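Side-chain contact in ThiJ/PfpI domain protein (Brachyspira murdochii, PDB 4HCJ), which is probably a hydrolase of the DJ-1/PfpI family that binds magnesium, its precise reaction not established: residues T126-S129 and A130-S133. Residues are numbered along the deposited sequence; the frame is centred on the assembly and turned at random. Where two conformers were deposited one is given.
Sequences TCLS and ADES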
ATOM      1  N   THR A 126     -10.954  -2.556   5.074  1.00  5.80           N
ATOM      2  CA  THR A 126     -10.776  -3.929   5.461  1.00  6.10           C
ATOM      3  C   THR A 126      -9.288  -4.156   5.736  1.00  6.27           C
ATOM      4  O   THR A 126      -8.475  -3.245   5.553  1.00  7.08           O
ATOM      5  CB  THR A 126     -11.372  -4.895   4.421  1.00  6.14           C
ATOM      6  OG1 THR A 126     -11.312  -6.218   4.956  1.00  6.85           O
ATOM      7  CG2 THR A 126     -10.629  -4.803   3.088  1.00  6.59           C
ATOM      8  N   CYS A 127      -8.938  -5.342   6.218  1.00  7.02           N
ATOM      9  CA  CYS A 127      -7.572  -5.597   6.662  1.00  8.67           C
ATOM     10  C   CYS A 127      -7.408  -7.074   6.885  1.00  9.34           C
ATOM     11  O   CYS A 127      -8.361  -7.842   6.784  1.00  9.98           O
ATOM     12  CB  CYS A 127      -7.258  -4.832   7.963  1.00  8.91           C
ATOM     13  SG  CYS A 127      -8.262  -5.337   9.380  1.00  9.70           S
ATOM     14  N   LEU A 128      -6.176  -7.480   7.146  1.00  9.89           N
ATOM     15  CA  LEU A 128      -5.887  -8.851   7.466  1.00 11.34           C
ATOM     16  C   LEU A 128      -6.614  -9.178   8.769  1.00 11.41           C
ATOM     17  O   LEU A 128      -6.557  -8.423   9.745  1.00 10.94           O
ATOM     18  CB  LEU A 128      -4.374  -9.030   7.599  1.00 12.33           C
ATOM     19  CG  LEU A 128      -3.834 -10.448   7.592  1.00 13.40           C
ATOM     20  CD1 LEU A 128      -4.025 -11.102   6.211  1.00 14.22           C
ATOM     21  CD2 LEU A 128      -2.376 -10.406   7.994  1.00 14.08           C
ATOM     22  N   SER A 129      -7.304 -10.309   8.793  1.00 13.43           N
ATOM     23  CA  SER A 129      -8.053 -10.697   9.969  1.00 14.57           C
ATOM     24  C   SER A 129      -7.228 -10.642  11.274  1.00 13.28           C
ATOM     25  O   SER A 129      -7.676 -10.111  12.291  1.00 13.95           O
ATOM     26  CB  SER A 129      -8.605 -12.098   9.764  1.00 18.68           C
ATOM     27  OG  SER A 129      -9.401 -12.451  10.863  1.00 21.71           O
ATOM     28  N   ALA A 130      -6.004 -11.139  11.218  1.00 12.32           N
ATOM     29  CA  ALA A 130      -5.117 -11.136  12.380  1.00 12.63           C
ATOM     30  C   ALA A 130      -4.781  -9.738  12.906  1.00 10.97           C
ATOM     31  O   ALA A 130      -4.380  -9.593  14.062  1.00 11.91           O
ATOM     32  CB  ALA A 130      -3.827 -11.882  12.059  1.00 14.44           C
ATOM     33  N   ASP A 131      -4.938  -8.724  12.063  1.00  8.70           N
ATOM     34  CA  ASP A 131      -4.515  -7.374  12.398  1.00  8.33           C
ATOM     35  C   ASP A 131      -5.670  -6.473  12.842  1.00  8.70           C
ATOM     36  O   ASP A 131      -5.472  -5.262  13.012  1.00  9.18           O
ATOM     37  CB  ASP A 131      -3.843  -6.705  11.183  1.00  8.68           C
ATOM     38  CG  ASP A 131      -2.552  -7.386  10.730  1.00  8.71           C
ATOM     39  OD1 ASP A 131      -1.939  -8.128  11.531  1.00 10.12           O
ATOM     40  OD2 ASP A 131      -2.144  -7.133   9.560  1.00  8.48           O
ATOM     41  N   GLU A 132      -6.853  -7.021  13.039  0.58  9.25           N
ATOM     42  CA  GLU A 132      -7.994  -6.163  13.309  0.58 10.13           C
ATOM     43  C   GLU A 132      -7.867  -5.369  14.639  0.58  9.24           C
ATOM     44  O   GLU A 132      -8.439  -4.286  14.750  0.58  8.91           O
ATOM     45  CB  GLU A 132      -9.294  -6.982  13.178  0.58 11.31           C
ATOM     46  CG  GLU A 132      -9.551  -7.496  11.717  0.58 12.14           C
ATOM     47  CD  GLU A 132     -10.858  -8.255  11.514  0.58 14.11           C
ATOM     48  OE1 GLU A 132     -11.688  -8.272  12.420  0.58 14.74           O
ATOM     49  OE2 GLU A 132     -11.056  -8.851  10.436  0.58 14.71           O
ATOM     50  N   SER A 133      -7.105  -5.869  15.619  1.00  8.79           N
ATOM     51  CA  SER A 133      -6.843  -5.091  16.826  1.00  9.13           C
ATOM     52  C   SER A 133      -6.229  -3.730  16.486  1.00  7.57           C
ATOM     53  O   SER A 133      -6.697  -2.681  16.951  1.00  7.60           O
ATOM     54  CB  SER A 133      -5.916  -5.878  17.747  1.00 11.42           C
ATOM     55  OG  SER A 133      -4.685  -6.137  17.115  1.00 14.00           O
TER
HETATM   56  O   HOH W   1     -10.605  -8.489   7.850  0.60 11.34           O
HETATM   57  O   HOH W   2      -4.065  -5.689   8.125  1.00  9.80           O
HETATM   58  O   HOH W   3     -11.586 -11.302  11.272  1.00 28.32           O
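Asp131 and Glu132 turn back from a short 3-10 turn to meet Leu128, Cys127 and Ser129, where the loop after strand 124-125 of this DJ-1/PfpI alpha-beta-alpha sandwich runs into helix 132-137. Two backbone bonds close the turn: Asp131 N gives its hydrogen to Leu128 O at 2.8 Å, and Glu132 N reaches Ser129 O at a longer 3.3 Å. The carboxylate of Asp131 lies obliquely across the leucine side chain, with OD2 3.5 Å from Leu128 CB and close to CD2 as well. Asp131 OD2 also accepts a hydrogen from a water 2.8 Å away, which in turn takes the N-H of Leu128, and it is hydrogen-bonded to Ser109 OG. Cut back to alanine, this residue would probably leave both that water and the serine hydroxyl without their carboxylate partner and open a gap beside Leu128. Glu132 leaves the turn elsewhere: in the conformer described here, one of two modelled, CG stands anti to its own carbonyl carbon (chi1 -65°), and the chain extends beyond it, running back past Ser129 O toward the serine CA. On the way Glu132 CG packs against Cys127 SG at 3.4 Å, while Ile142 of strand 141-142 touches both side chains. In this conformer the charged end meets the preceding residues through water at two points. Glu132 OE2 accepts from two waters: one also donates to the carbonyl oxygen of Cys127, and the other is hydrogen-bonded to Ser129 OG, with 2.5 Å between that hydroxyl oxygen and the water.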